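PDB 3RZA: tripeptidase from Staphylococcus aureus subsp. aureus, which probably cleaves the N-terminal residue from tripeptides, as a metal-dependent aminopeptidase of the M20 peptidase family. Local coordinates for residues 166-180 and 342-354. Numbering follows the deposited sequence.
Sequences LIGAKELNSELLDAD and GSDGSIINTFGIP
Ser-343 meets Leu-166 through its backbone: the carbonyl O lies 3.3 Å from Leu-166 CD1. Its hydroxyl N-caps helix 344-348 with a weak bond from Gly-345 N. Asp-344 reaches helix 167-171 with its carboxylate. OD1 sits 3.1 Å from Ala-169 CB and accepts from a water, which in turn accepts from Ala-169 N at 2.9 Å. Thr-159 binds the other oxygen, OD2, so both carboxylate oxygens are held. Ile-347 packs its CB against the methyl of Ala-169. Its CG2, anti to the backbone N, reaches Ala-169 O at 3.5 Å, while CG1 turns to Leu-166 CD1. The two short helices run nearly parallel, 18° apart. They belong to the links from strand 154-159 to 181-184 and from strand 336-338 to 355-359 in the M20 catalytic domain. Tyr-94 of strand 93-98 packs against Ile-348 and Ile-353. Ile-348 CD1 touches Leu-172 CD2 at 3.7 Å and also Leu-177 CD1. The Phe-351 ring is sandwiched: Ser-174 CB makes a CH-pi contact over one face, 4.0 Å from the centroid, and Ile-347 O lies over the other. Leu-172 CD2 meets the ring edge in plane. Ile-353 CD1 packs on Leu-177 CD1 at 3.7 Å. Pro-354 CD ends the contact, 3.6 Å from Asp-180 O.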
loop_
_atom_site.group_PDB
_atom_site.type_symbol
_atom_site.label_atom_id
_atom_site.label_comp_id
_atom_site.label_asym_id
_atom_site.label_seq_id
_atom_site.Cartn_x
_atom_site.Cartn_y
_atom_site.Cartn_z
ATOM N N LEU A 166 -23.374 -4.167 -11.081
ATOM C CA LEU A 166 -24.542 -4.650 -11.848
ATOM C C LEU A 166 -25.005 -6.061 -11.416
ATOM O O LEU A 166 -25.536 -6.820 -12.228
ATOM C CB LEU A 166 -24.238 -4.620 -13.353
ATOM C CG LEU A 166 -23.505 -3.395 -13.911
ATOM C CD1 LEU A 166 -23.285 -3.575 -15.403
ATOM C CD2 LEU A 166 -24.266 -2.103 -13.621
ATOM N N ILE A 167 -24.815 -6.376 -10.126
ATOM C CA ILE A 167 -24.926 -7.737 -9.626
ATOM C C ILE A 167 -26.385 -8.229 -9.620
ATOM O O ILE A 167 -26.640 -9.391 -9.948
ATOM C CB ILE A 167 -24.319 -7.887 -8.180
ATOM C CG1 ILE A 167 -22.829 -7.539 -8.152
ATOM C CG2 ILE A 167 -24.500 -9.292 -7.665
ATOM C CD1 ILE A 167 -21.920 -8.478 -9.010
ATOM N N GLY A 168 -27.328 -7.351 -9.265
ATOM C CA GLY A 168 -28.757 -7.691 -9.353
ATOM C C GLY A 168 -29.216 -7.946 -10.780
ATOM O O GLY A 168 -29.883 -8.958 -11.038
ATOM N N ALA A 169 -28.835 -7.058 -11.706
ATOM C CA ALA A 169 -29.058 -7.312 -13.152
ATOM C C ALA A 169 -28.483 -8.681 -13.627
ATOM O O ALA A 169 -29.124 -9.386 -14.427
ATOM C CB ALA A 169 -28.482 -6.168 -14.002
ATOM N N LYS A 170 -27.304 -9.040 -13.110
ATOM C CA LYS A 170 -26.655 -10.346 -13.406
ATOM C C LYS A 170 -27.360 -11.554 -12.816
ATOM O O LYS A 170 -27.207 -12.662 -13.326
ATOM C CB LYS A 170 -25.196 -10.357 -12.918
ATOM C CG LYS A 170 -24.263 -9.547 -13.785
ATOM C CD LYS A 170 -22.899 -9.342 -13.146
ATOM C CE LYS A 170 -21.985 -8.551 -14.090
ATOM N NZ LYS A 170 -20.793 -8.051 -13.405
ATOM N N GLU A 171 -28.069 -11.353 -11.705
ATOM C CA GLU A 171 -28.887 -12.409 -11.063
ATOM C C GLU A 171 -30.348 -12.391 -11.508
ATOM O O GLU A 171 -31.122 -13.254 -11.095
ATOM C CB GLU A 171 -28.807 -12.259 -9.535
ATOM C CG GLU A 171 -27.404 -12.498 -8.959
ATOM C CD GLU A 171 -26.985 -13.964 -9.010
ATOM O OE1 GLU A 171 -27.722 -14.803 -8.459
ATOM O OE2 GLU A 171 -25.924 -14.269 -9.591
ATOM N N LEU A 172 -30.716 -11.425 -12.351
ATOM C CA LEU A 172 -32.085 -11.279 -12.839
ATOM C C LEU A 172 -32.587 -12.538 -13.582
ATOM O O LEU A 172 -31.902 -13.070 -14.465
ATOM C CB LEU A 172 -32.186 -10.047 -13.754
ATOM C CG LEU A 172 -33.511 -9.363 -14.018
ATOM C CD1 LEU A 172 -34.160 -8.871 -12.727
ATOM C CD2 LEU A 172 -33.237 -8.195 -14.950
ATOM N N ASN A 173 -33.739 -13.053 -13.154
ATOM C CA ASN A 173 -34.440 -14.083 -13.903
ATOM C C ASN A 173 -35.018 -13.463 -15.184
ATOM O O ASN A 173 -36.049 -12.812 -15.146
ATOM C CB ASN A 173 -35.539 -14.707 -13.046
ATOM C CG ASN A 173 -36.210 -15.893 -13.709
ATOM O OD1 ASN A 173 -35.908 -16.272 -14.854
ATOM N ND2 ASN A 173 -37.128 -16.506 -12.975
ATOM N N SER A 174 -34.365 -13.723 -16.318
ATOM C CA SER A 174 -34.767 -13.144 -17.600
ATOM C C SER A 174 -36.103 -13.658 -18.135
ATOM O O SER A 174 -36.677 -13.042 -19.011
ATOM C CB SER A 174 -33.673 -13.375 -18.660
ATOM O OG SER A 174 -33.585 -14.734 -19.038
ATOM N N GLU A 175 -36.582 -14.791 -17.627
ATOM C CA GLU A 175 -37.907 -15.297 -18.003
ATOM C C GLU A 175 -39.088 -14.500 -17.414
ATOM O O GLU A 175 -40.204 -14.617 -17.901
ATOM C CB GLU A 175 -38.013 -16.789 -17.688
ATOM C CG GLU A 175 -37.160 -17.607 -18.664
ATOM C CD GLU A 175 -36.944 -19.019 -18.224
ATOM O OE1 GLU A 175 -37.954 -19.751 -18.042
ATOM O OE2 GLU A 175 -35.758 -19.412 -18.081
ATOM N N LEU A 176 -38.831 -13.678 -16.400
ATOM C CA LEU A 176 -39.793 -12.676 -15.947
ATOM C C LEU A 176 -39.959 -11.495 -16.926
ATOM O O LEU A 176 -40.958 -10.788 -16.840
ATOM C CB LEU A 176 -39.412 -12.157 -14.554
ATOM C CG LEU A 176 -39.418 -13.188 -13.415
ATOM C CD1 LEU A 176 -38.811 -12.617 -12.130
ATOM C CD2 LEU A 176 -40.843 -13.729 -13.148
ATOM N N LEU A 177 -38.988 -11.277 -17.829
ATOM C CA LEU A 177 -39.019 -10.145 -18.755
ATOM C C LEU A 177 -39.844 -10.457 -19.988
ATOM O O LEU A 177 -39.816 -11.567 -20.493
ATOM C CB LEU A 177 -37.600 -9.739 -19.187
ATOM C CG LEU A 177 -36.575 -9.367 -18.108
ATOM C CD1 LEU A 177 -35.389 -8.658 -18.747
ATOM C CD2 LEU A 177 -37.172 -8.497 -17.004
ATOM N N ASP A 178 -40.558 -9.445 -20.480
ATOM C CA ASP A 178 -41.384 -9.559 -21.681
ATOM C C ASP A 178 -41.489 -8.152 -22.266
ATOM O O ASP A 178 -42.408 -7.379 -21.906
ATOM C CB ASP A 178 -42.768 -10.151 -21.340
ATOM C CG ASP A 178 -43.657 -10.322 -22.554
ATOM O OD1 ASP A 178 -43.139 -10.517 -23.662
ATOM O OD2 ASP A 178 -44.893 -10.293 -22.396
ATOM N N ALA A 179 -40.505 -7.801 -23.101
ATOM C CA ALA A 179 -40.424 -6.477 -23.728
ATOM C C ALA A 179 -39.729 -6.581 -25.077
ATOM O O ALA A 179 -38.834 -7.400 -25.244
ATOM C CB ALA A 179 -39.665 -5.512 -22.820
ATOM N N ASP A 180 -40.157 -5.745 -26.021
ATOM C CA ASP A 180 -39.482 -5.568 -27.327
ATOM C C ASP A 180 -38.246 -4.656 -27.242
ATOM O O ASP A 180 -37.304 -4.828 -27.997
ATOM C CB ASP A 180 -40.456 -4.984 -28.346
ATOM C CG ASP A 180 -41.627 -5.925 -28.649
ATOM O OD1 ASP A 180 -41.373 -7.070 -29.073
ATOM O OD2 ASP A 180 -42.792 -5.523 -28.454
ATOM N N GLY A 342 -20.772 1.464 -17.445
ATOM C CA GLY A 342 -21.852 0.495 -17.530
ATOM C C GLY A 342 -23.091 0.896 -16.738
ATOM O O GLY A 342 -23.102 1.887 -16.032
ATOM N N SER A 343 -24.135 0.105 -16.895
ATOM C CA SER A 343 -25.394 0.269 -16.167
ATOM C C SER A 343 -26.106 -1.054 -16.295
ATOM O O SER A 343 -25.614 -1.958 -17.009
ATOM C CB SER A 343 -26.237 1.393 -16.783
ATOM O OG SER A 343 -26.928 0.950 -17.934
ATOM N N ASP A 344 -27.278 -1.179 -15.678
ATOM C CA ASP A 344 -28.086 -2.394 -15.839
ATOM C C ASP A 344 -28.490 -2.671 -17.279
ATOM O O ASP A 344 -28.681 -3.834 -17.650
ATOM C CB ASP A 344 -29.335 -2.368 -14.938
ATOM C CG ASP A 344 -28.991 -2.545 -13.450
ATOM O OD1 ASP A 344 -27.998 -3.228 -13.108
ATOM O OD2 ASP A 344 -29.715 -1.988 -12.629
ATOM N N GLY A 345 -28.600 -1.611 -18.077
ATOM C CA GLY A 345 -28.774 -1.717 -19.515
ATOM C C GLY A 345 -27.713 -2.493 -20.259
ATOM O O GLY A 345 -28.025 -3.112 -21.259
ATOM N N SER A 346 -26.469 -2.462 -19.762
ATOM C CA SER A 346 -25.368 -3.266 -20.318
ATOM C C SER A 346 -25.637 -4.762 -20.177
ATOM O O SER A 346 -25.266 -5.533 -21.056
ATOM C CB SER A 346 -24.027 -2.944 -19.633
ATOM O OG SER A 346 -23.698 -1.553 -19.657
ATOM N N ILE A 347 -26.274 -5.163 -19.067
ATOM C CA ILE A 347 -26.631 -6.553 -18.844
ATOM C C ILE A 347 -27.895 -6.932 -19.598
ATOM O O ILE A 347 -27.948 -8.013 -20.206
ATOM C CB ILE A 347 -26.800 -6.873 -17.348
ATOM C CG1 ILE A 347 -25.516 -6.553 -16.565
ATOM C CG2 ILE A 347 -27.174 -8.351 -17.153
ATOM C CD1 ILE A 347 -24.194 -7.180 -17.153
ATOM N N ILE A 348 -28.893 -6.055 -19.584
ATOM C CA ILE A 348 -30.209 -6.375 -20.152
ATOM C C ILE A 348 -30.119 -6.548 -21.670
ATOM O O ILE A 348 -30.750 -7.450 -22.216
ATOM C CB ILE A 348 -31.292 -5.287 -19.806
ATOM C CG1 ILE A 348 -31.499 -5.170 -18.276
ATOM C CG2 ILE A 348 -32.639 -5.564 -20.570
ATOM C CD1 ILE A 348 -32.661 -5.896 -17.736
ATOM N N ASN A 349 -29.308 -5.708 -22.330
ATOM C CA ASN A 349 -28.951 -5.917 -23.750
ATOM C C ASN A 349 -28.473 -7.338 -24.085
ATOM O O ASN A 349 -28.828 -7.847 -25.139
ATOM C CB ASN A 349 -27.904 -4.878 -24.256
ATOM C CG ASN A 349 -28.550 -3.567 -24.754
ATOM O OD1 ASN A 349 -29.340 -3.578 -25.689
ATOM N ND2 ASN A 349 -28.201 -2.439 -24.120
ATOM N N THR A 350 -27.727 -7.990 -23.176
ATOM C CA THR A 350 -27.287 -9.406 -23.390
ATOM C C THR A 350 -28.429 -10.448 -23.395
ATOM O O THR A 350 -28.240 -11.557 -23.882
ATOM C CB THR A 350 -26.194 -9.892 -22.375
ATOM O OG1 THR A 350 -26.797 -10.249 -21.120
ATOM C CG2 THR A 350 -25.094 -8.832 -22.171
ATOM N N PHE A 351 -29.598 -10.081 -22.868
ATOM C CA PHE A 351 -30.830 -10.881 -23.015
ATOM C C PHE A 351 -31.520 -10.709 -24.389
ATOM O O PHE A 351 -32.544 -11.330 -24.621
ATOM C CB PHE A 351 -31.872 -10.545 -21.904
ATOM C CG PHE A 351 -31.326 -10.532 -20.485
ATOM C CD1 PHE A 351 -30.238 -11.333 -20.088
ATOM C CD2 PHE A 351 -31.957 -9.744 -19.516
ATOM C CE1 PHE A 351 -29.772 -11.301 -18.749
ATOM C CE2 PHE A 351 -31.497 -9.708 -18.179
ATOM C CZ PHE A 351 -30.405 -10.481 -17.802
ATOM N N GLY A 352 -30.999 -9.852 -25.270
ATOM C CA GLY A 352 -31.610 -9.602 -26.586
ATOM C C GLY A 352 -32.733 -8.573 -26.613
ATOM O O GLY A 352 -33.450 -8.501 -27.592
ATOM N N ILE A 353 -32.889 -7.785 -25.538
ATOM C CA ILE A 353 -33.877 -6.702 -25.479
ATOM C C ILE A 353 -33.111 -5.381 -25.703
ATOM O O ILE A 353 -32.394 -4.955 -24.782
ATOM C CB ILE A 353 -34.611 -6.660 -24.080
ATOM C CG1 ILE A 353 -35.330 -7.990 -23.773
ATOM C CG2 ILE A 353 -35.605 -5.521 -24.041
ATOM C CD1 ILE A 353 -35.940 -8.051 -22.373
ATOM N N PRO A 354 -33.212 -4.760 -26.927
ATOM C CA PRO A 354 -32.548 -3.483 -27.208
ATOM C C PRO A 354 -32.811 -2.423 -26.148
ATOM O O PRO A 354 -33.960 -2.079 -25.900
ATOM C CB PRO A 354 -33.165 -3.054 -28.548
ATOM C CG PRO A 354 -33.468 -4.312 -29.227
ATOM C CD PRO A 354 -33.769 -5.331 -28.172
HETATM O O HOH W 1 -27.765 -4.532 -10.754
#